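Local coordinates for protein Xcc_ctr_pt (Xanthomonas campestris pv. campestris, PDB 6NJW) that probably cleaves DNA as an OLD-family nuclease, this C-terminal piece holding the metal-binding Toprim domain thought to carry out two-metal catalysis, at residues 42-46 / 47-51; 107-110 / 111-114. All coordinates share one frame; numbering follows the deposited sequence.

Interaction 1 (42-46 / 47-51); sequences LNIPL and DMLGI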
ATOM      1  N   LEU A  42      -1.474   5.103  13.454  1.00 35.64           N
ATOM      2  CA  LEU A  42      -2.362   4.070  13.996  1.00 38.99           C
ATOM      3  C   LEU A  42      -1.793   3.414  15.255  1.00 34.64           C
ATOM      4  O   LEU A  42      -2.417   2.479  15.789  1.00 37.14           O
ATOM      5  CB  LEU A  42      -2.656   2.972  12.946  1.00 35.05           C
ATOM      6  CG  LEU A  42      -3.928   3.081  12.088  1.00 37.89           C
ATOM      7  CD1 LEU A  42      -4.152   4.503  11.661  1.00 42.79           C
ATOM      8  CD2 LEU A  42      -3.847   2.166  10.849  1.00 36.47           C
ATOM      9  N   ASN A  43      -0.629   3.875  15.725  1.00 38.50           N
ATOM     10  CA  ASN A  43       0.021   3.356  16.937  1.00 37.58           C
ATOM     11  C   ASN A  43       0.423   1.893  16.781  1.00 41.96           C
ATOM     12  O   ASN A  43       0.413   1.121  17.746  1.00 37.61           O
ATOM     13  CB  ASN A  43      -0.868   3.561  18.168  1.00 43.17           C
ATOM     14  CG  ASN A  43      -1.053   5.026  18.492  1.00 41.31           C
ATOM     15  OD1 ASN A  43      -0.112   5.808  18.395  1.00 45.15           O
ATOM     16  ND2 ASN A  43      -2.261   5.405  18.859  1.00 48.40           N
ATOM     17  N   ILE A  44       0.777   1.514  15.556  1.00 37.16           N
ATOM     18  CA  ILE A  44       1.262   0.178  15.229  1.00 38.33           C
ATOM     19  C   ILE A  44       2.738   0.362  14.902  1.00 37.94           C
ATOM     20  O   ILE A  44       3.077   0.881  13.831  1.00 41.94           O
ATOM     21  CB  ILE A  44       0.450  -0.437  14.077  1.00 38.88           C
ATOM     22  CG1 ILE A  44      -1.011  -0.575  14.499  1.00 38.42           C
ATOM     23  CG2 ILE A  44       1.041  -1.790  13.609  1.00 34.58           C
ATOM     24  CD1 ILE A  44      -1.933  -1.093  13.414  1.00 39.91           C
ATOM     25  N   PRO A  45       3.647   0.031  15.813  1.00 41.86           N
ATOM     26  CA  PRO A  45       5.053   0.417  15.632  1.00 41.23           C
ATOM     27  C   PRO A  45       5.875  -0.629  14.879  1.00 39.78           C
ATOM     28  O   PRO A  45       6.441  -1.552  15.478  1.00 42.46           O
ATOM     29  CB  PRO A  45       5.532   0.580  17.074  1.00 42.69           C
ATOM     30  CG  PRO A  45       4.786  -0.538  17.784  1.00 38.34           C
ATOM     31  CD  PRO A  45       3.413  -0.600  17.121  1.00 37.97           C
ATOM     32  N   LEU A  46       5.972  -0.471  13.556  1.00 39.01           N
ATOM     33  CA  LEU A  46       6.466  -1.559  12.716  1.00 42.47           C
ATOM     34  C   LEU A  46       7.891  -1.949  13.085  1.00 35.08           C
ATOM     35  O   LEU A  46       8.198  -3.137  13.209  1.00 42.48           O
ATOM     36  CB  LEU A  46       6.370  -1.154  11.245  1.00 39.16           C
ATOM     37  CG  LEU A  46       4.932  -0.956  10.746  1.00 37.98           C
ATOM     38  CD1 LEU A  46       4.948  -0.591   9.249  1.00 40.47           C
ATOM     39  CD2 LEU A  46       4.068  -2.165  11.003  1.00 37.81           C
ATOM     40  N   ASP A  47       8.753  -0.964  13.318  1.00 35.89           N
ATOM     41  CA  ASP A  47      10.152  -1.261  13.612  1.00 45.61           C
ATOM     42  C   ASP A  47      10.292  -1.965  14.950  1.00 41.11           C
ATOM     43  O   ASP A  47      11.033  -2.946  15.068  1.00 40.67           O
ATOM     44  CB  ASP A  47      10.972   0.026  13.610  1.00 44.38           C
ATOM     45  CG  ASP A  47      10.964   0.713  12.263  1.00 57.84           C
ATOM     46  OD1 ASP A  47      10.916  -0.005  11.239  1.00 60.66           O
ATOM     47  OD2 ASP A  47      11.000   1.964  12.225  1.00 66.88           O
ATOM     48  N   MET A  48       9.572  -1.478  15.966  1.00 43.33           N
ATOM     49  CA  MET A  48       9.608  -2.123  17.272  1.00 46.49           C
ATOM     50  C   MET A  48       9.062  -3.540  17.197  1.00 39.58           C
ATOM     51  O   MET A  48       9.568  -4.435  17.879  1.00 39.70           O
ATOM     52  CB  MET A  48       8.818  -1.288  18.278  1.00 41.28           C
ATOM     53  CG  MET A  48       9.194   0.174  18.294  1.00 43.85           C
ATOM     54  SD  MET A  48      10.726   0.413  19.185  1.00 55.90           S
ATOM     55  CE  MET A  48      10.257  -0.063  20.841  1.00 41.95           C
ATOM     56  N   LEU A  49       8.070  -3.770  16.338  1.00 38.55           N
ATOM     57  CA  LEU A  49       7.492  -5.096  16.151  1.00 34.86           C
ATOM     58  C   LEU A  49       8.315  -6.002  15.243  1.00 39.42           C
ATOM     59  O   LEU A  49       7.911  -7.145  15.017  1.00 42.99           O
ATOM     60  CB  LEU A  49       6.076  -4.972  15.570  1.00 39.55           C
ATOM     61  CG  LEU A  49       4.975  -4.446  16.512  1.00 45.86           C
ATOM     62  CD1 LEU A  49       3.720  -3.989  15.744  1.00 38.60           C
ATOM     63  CD2 LEU A  49       4.627  -5.484  17.538  1.00 39.11           C
ATOM     64  N   GLY A  50       9.426  -5.531  14.689  1.00 39.99           N
ATOM     65  CA  GLY A  50      10.183  -6.368  13.770  1.00 39.46           C
ATOM     66  C   GLY A  50       9.538  -6.574  12.413  1.00 40.93           C
ATOM     67  O   GLY A  50       9.775  -7.605  11.777  1.00 41.74           O
ATOM     68  N   ILE A  51       8.702  -5.639  11.960  1.00 36.53           N
ATOM     69  CA  ILE A  51       8.032  -5.752  10.661  1.00 36.50           C
ATOM     70  C   ILE A  51       8.749  -4.858   9.666  1.00 38.99           C
ATOM     71  O   ILE A  51       8.963  -3.670   9.934  1.00 41.08           O
ATOM     72  CB  ILE A  51       6.542  -5.384  10.762  1.00 37.95           C
ATOM     73  CG1 ILE A  51       5.833  -6.382  11.669  1.00 36.29           C
ATOM     74  CG2 ILE A  51       5.880  -5.402   9.385  1.00 38.92           C
ATOM     75  CD1 ILE A  51       4.514  -5.906  12.209  1.00 38.22           C
TER
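Pro45 and Leu49 are joined through the backbone: Leu49 N donates to Pro45 O at 2.9 Å, arriving nearly in line with the carbonyl (C=O...N angle 168°). The next carbonyl, Leu46 O, receives Ile51 N, two residues beyond Leu49, at 2.8 Å. That bond is straight (N-H...O 167°), with its donor tilted 30° from the carbonyl plane. It spans the type I beta turn from Asp47 to Gly50, which is closed by Gly50 N to Asp47 O at 3.1 Å. Gly50 adopts positive phi, and from there the chain enters the strand at Ile51.

The side chains pack in pairs along this compact turn. Leu49 lies over the carbonyl end and ring of Pro45: its CD1 sits 3.7 Å from Pro45 CD, and CG approaches the ring carbon CG. CD1 of the same leucine also meets the CG2 branch of Ile44, at 4.1 Å, so one methyl bridges two consecutive residues. Met48 comes to the proline from another quarter, crossing it at about a right angle, with Met48 CG 3.9 Å from Pro45 CB; bends at chi2 and chi3 then carry the thioether away. The third pairing joins Leu46 and Ile51. Leu46 CD2 stands 4.0 Å from Ile51 CD1 and equally near the CG2 branch, both branch ends of the isoleucine meeting the methyl from one side.

The segment forms the link from helix 29-41 to strand 51-55 within the Toprim domain. A Schellman motif ends the helix, with Asn43 leaving helical geometry at positive phi. Leu46 and Ile51 rest on Ile24 of the neighbouring strand 22-26, Gly50 makes backbone bonds with Arg21 and Gly22, and Ile44 packs against Leu214 and Arg218 of helix 208-226.

Interaction 2 (107-110 / 111-114); sequences GVDH and EELD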
ATOM      1  N   GLY A 107      -2.114 -27.354  -2.897  1.00 68.06           N
ATOM      2  CA  GLY A 107      -2.493 -27.011  -4.251  1.00 64.70           C
ATOM      3  C   GLY A 107      -3.990 -27.174  -4.403  1.00 69.46           C
ATOM      4  O   GLY A 107      -4.501 -28.270  -4.648  1.00 72.96           O
ATOM      5  N   VAL A 108      -4.702 -26.072  -4.221  1.00 62.88           N
ATOM      6  CA  VAL A 108      -6.146 -26.017  -4.401  1.00 63.50           C
ATOM      7  C   VAL A 108      -6.405 -25.279  -5.701  1.00 60.76           C
ATOM      8  O   VAL A 108      -5.642 -24.380  -6.069  1.00 63.86           O
ATOM      9  CB  VAL A 108      -6.824 -25.321  -3.201  1.00 63.23           C
ATOM     10  CG1 VAL A 108      -8.317 -25.113  -3.441  1.00 59.39           C
ATOM     11  CG2 VAL A 108      -6.588 -26.123  -1.933  1.00 59.11           C
ATOM     12  N   ASP A 109      -7.448 -25.675  -6.420  1.00 60.14           N
ATOM     13  CA  ASP A 109      -7.769 -24.974  -7.648  1.00 59.00           C
ATOM     14  C   ASP A 109      -8.502 -23.680  -7.337  1.00 56.99           C
ATOM     15  O   ASP A 109      -9.444 -23.660  -6.541  1.00 58.70           O
ATOM     16  CB  ASP A 109      -8.610 -25.831  -8.587  1.00 59.63           C
ATOM     17  CG  ASP A 109      -8.744 -25.194  -9.962  1.00 63.71           C
ATOM     18  OD1 ASP A 109      -7.704 -24.789 -10.527  1.00 65.63           O
ATOM     19  OD2 ASP A 109      -9.877 -25.076 -10.467  1.00 70.83           O
ATOM     20  N   HIS A 110      -8.073 -22.604  -7.988  1.00 58.32           N
ATOM     21  CA  HIS A 110      -8.683 -21.294  -7.855  1.00 55.91           C
ATOM     22  C   HIS A 110      -9.169 -20.749  -9.195  1.00 56.90           C
ATOM     23  O   HIS A 110      -9.685 -19.628  -9.248  1.00 54.95           O
ATOM     24  CB  HIS A 110      -7.682 -20.317  -7.204  1.00 51.78           C
ATOM     25  CG  HIS A 110      -7.117 -20.807  -5.900  1.00 48.79           C
ATOM     26  ND1 HIS A 110      -5.800 -21.199  -5.752  1.00 49.13           N
ATOM     27  CD2 HIS A 110      -7.694 -20.976  -4.686  1.00 49.15           C
ATOM     28  CE1 HIS A 110      -5.592 -21.584  -4.506  1.00 46.34           C
ATOM     29  NE2 HIS A 110      -6.725 -21.455  -3.836  1.00 50.83           N
ATOM     30  N   GLU A 111      -9.040 -21.522 -10.278  1.00 61.85           N
ATOM     31  CA  GLU A 111      -9.338 -21.002 -11.612  1.00 62.07           C
ATOM     32  C   GLU A 111     -10.816 -20.695 -11.802  1.00 59.70           C
ATOM     33  O   GLU A 111     -11.167 -19.835 -12.620  1.00 56.01           O
ATOM     34  CB  GLU A 111      -8.887 -21.998 -12.687  1.00 64.08           C
ATOM     35  CG  GLU A 111      -7.393 -22.173 -12.772  1.00 62.10           C
ATOM     36  CD  GLU A 111      -6.669 -20.846 -12.833  1.00 65.69           C
ATOM     37  OE1 GLU A 111      -7.096 -19.959 -13.617  1.00 63.83           O
ATOM     38  OE2 GLU A 111      -5.676 -20.697 -12.083  1.00 65.91           O
ATOM     39  N   GLU A 112     -11.694 -21.380 -11.074  1.00 58.42           N
ATOM     40  CA  GLU A 112     -13.124 -21.233 -11.296  1.00 62.62           C
ATOM     41  C   GLU A 112     -13.752 -20.111 -10.476  1.00 65.08           C
ATOM     42  O   GLU A 112     -14.975 -19.950 -10.511  1.00 64.38           O
ATOM     43  CB  GLU A 112     -13.841 -22.555 -11.014  1.00 63.37           C
ATOM     44  CG  GLU A 112     -13.477 -23.686 -11.977  1.00 68.66           C
ATOM     45  CD  GLU A 112     -13.490 -23.267 -13.450  1.00 74.62           C
ATOM     46  OE1 GLU A 112     -14.472 -22.627 -13.899  1.00 74.77           O
ATOM     47  OE2 GLU A 112     -12.511 -23.590 -14.165  1.00 74.23           O
ATOM     48  N   LEU A 113     -12.957 -19.319  -9.757  1.00 61.39           N
ATOM     49  CA  LEU A 113     -13.506 -18.216  -8.981  1.00 60.72           C
ATOM     50  C   LEU A 113     -13.512 -16.947  -9.819  1.00 54.53           C
ATOM     51  O   LEU A 113     -12.594 -16.713 -10.612  1.00 59.54           O
ATOM     52  CB  LEU A 113     -12.695 -17.992  -7.703  1.00 54.05           C
ATOM     53  CG  LEU A 113     -12.489 -19.235  -6.846  1.00 59.49           C
ATOM     54  CD1 LEU A 113     -11.642 -18.919  -5.620  1.00 55.34           C
ATOM     55  CD2 LEU A 113     -13.840 -19.792  -6.444  1.00 58.90           C
ATOM     56  N   ASP A 114     -14.550 -16.132  -9.649  1.00 57.71           N
ATOM     57  CA  ASP A 114     -14.513 -14.835 -10.303  1.00 54.63           C
ATOM     58  C   ASP A 114     -13.625 -13.890  -9.499  1.00 57.11           C
ATOM     59  O   ASP A 114     -13.157 -14.222  -8.406  1.00 55.00           O
ATOM     60  CB  ASP A 114     -15.928 -14.273 -10.510  1.00 59.90           C
ATOM     61  CG  ASP A 114     -16.685 -14.004  -9.206  1.00 68.85           C
ATOM     62  OD1 ASP A 114     -16.067 -13.726  -8.149  1.00 67.32           O
ATOM     63  OD2 ASP A 114     -17.939 -14.054  -9.247  1.00 71.98           O
TER
HETATM   64  O   HOH W   1      -5.597 -22.229  -9.484  1.00 54.39           O
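Asp109 and Glu111 meet where the chain enters a type I beta turn, His110 to Leu113. The backbone supplies one direct bond: Leu113 N to His110 O, weak at 3.3 Å although straight (N-H...O 167°), closing the turn. Leu113 CG lies 3.7 Å from the same carbonyl oxygen. The turn delivers Asp114 as N-cap of helix 115-123, its OD1 bonded to Glu117 N.

A water supplies a second link. It accepts from His110 N at 2.9 Å and can donate to Glu111 OE2 at 3.0 Å, one of several acceptors in its reach. The bend of the Glu111 chain at chi2 (-49°) folds its carboxylate back to that water, and its other oxygen, OE1, forms a salt bridge with Arg95 of helix 93-104.

Side-chain contact is mostly between acid and aliphatic carbon. Asp109 OD1 lies 3.5 Å from Glu111 CG, with the two side chains crossing at about a right angle and their carboxylate planes turned 46° apart. Before the turn, Val108 O sits over one face of the His110 imidazole, 3.0 Å above its plane and offset toward the rim.

Like charges are close but not touching: Asp109 OD1 stands 4.8 Å from Glu111 OE2, and Asp109 OD2 is equally far from Glu112 OE2. Arg95 probably eases the repulsion at Glu111. The imidazole is gripped at both nitrogens, ND1 by Asp102 OD1 and NE2 by Glu105 OE1, an acidic setting that fixes the ring's rotation and would be expected to raise its tendency to carry a proton. The chemistry therefore implies a turn tied to helix 93-104 and the residue after it, Glu105, chiefly through polar side chains, with just one weak direct backbone bond of its own.

In the fold
Interactions 1 and 2 are separate local turns, in series along the chain, with centres 34 Å apart and nearest atoms about 24 Å apart. Both join regular elements: 42-51 runs from helix 29-41 to strand 51-55, an edge strand of the four-stranded parallel sheet within this chain, whereas 107-114 spans two helices, 93-104 and 115-123. Their centres lie about 16 Å and 25 Å from the centre of the chain, and the first is partly buried while the second is on the surface. Neither belongs to the metal site, where Asp82, at the end of strand 77-82, and Tyr209 meet the magnesium ion.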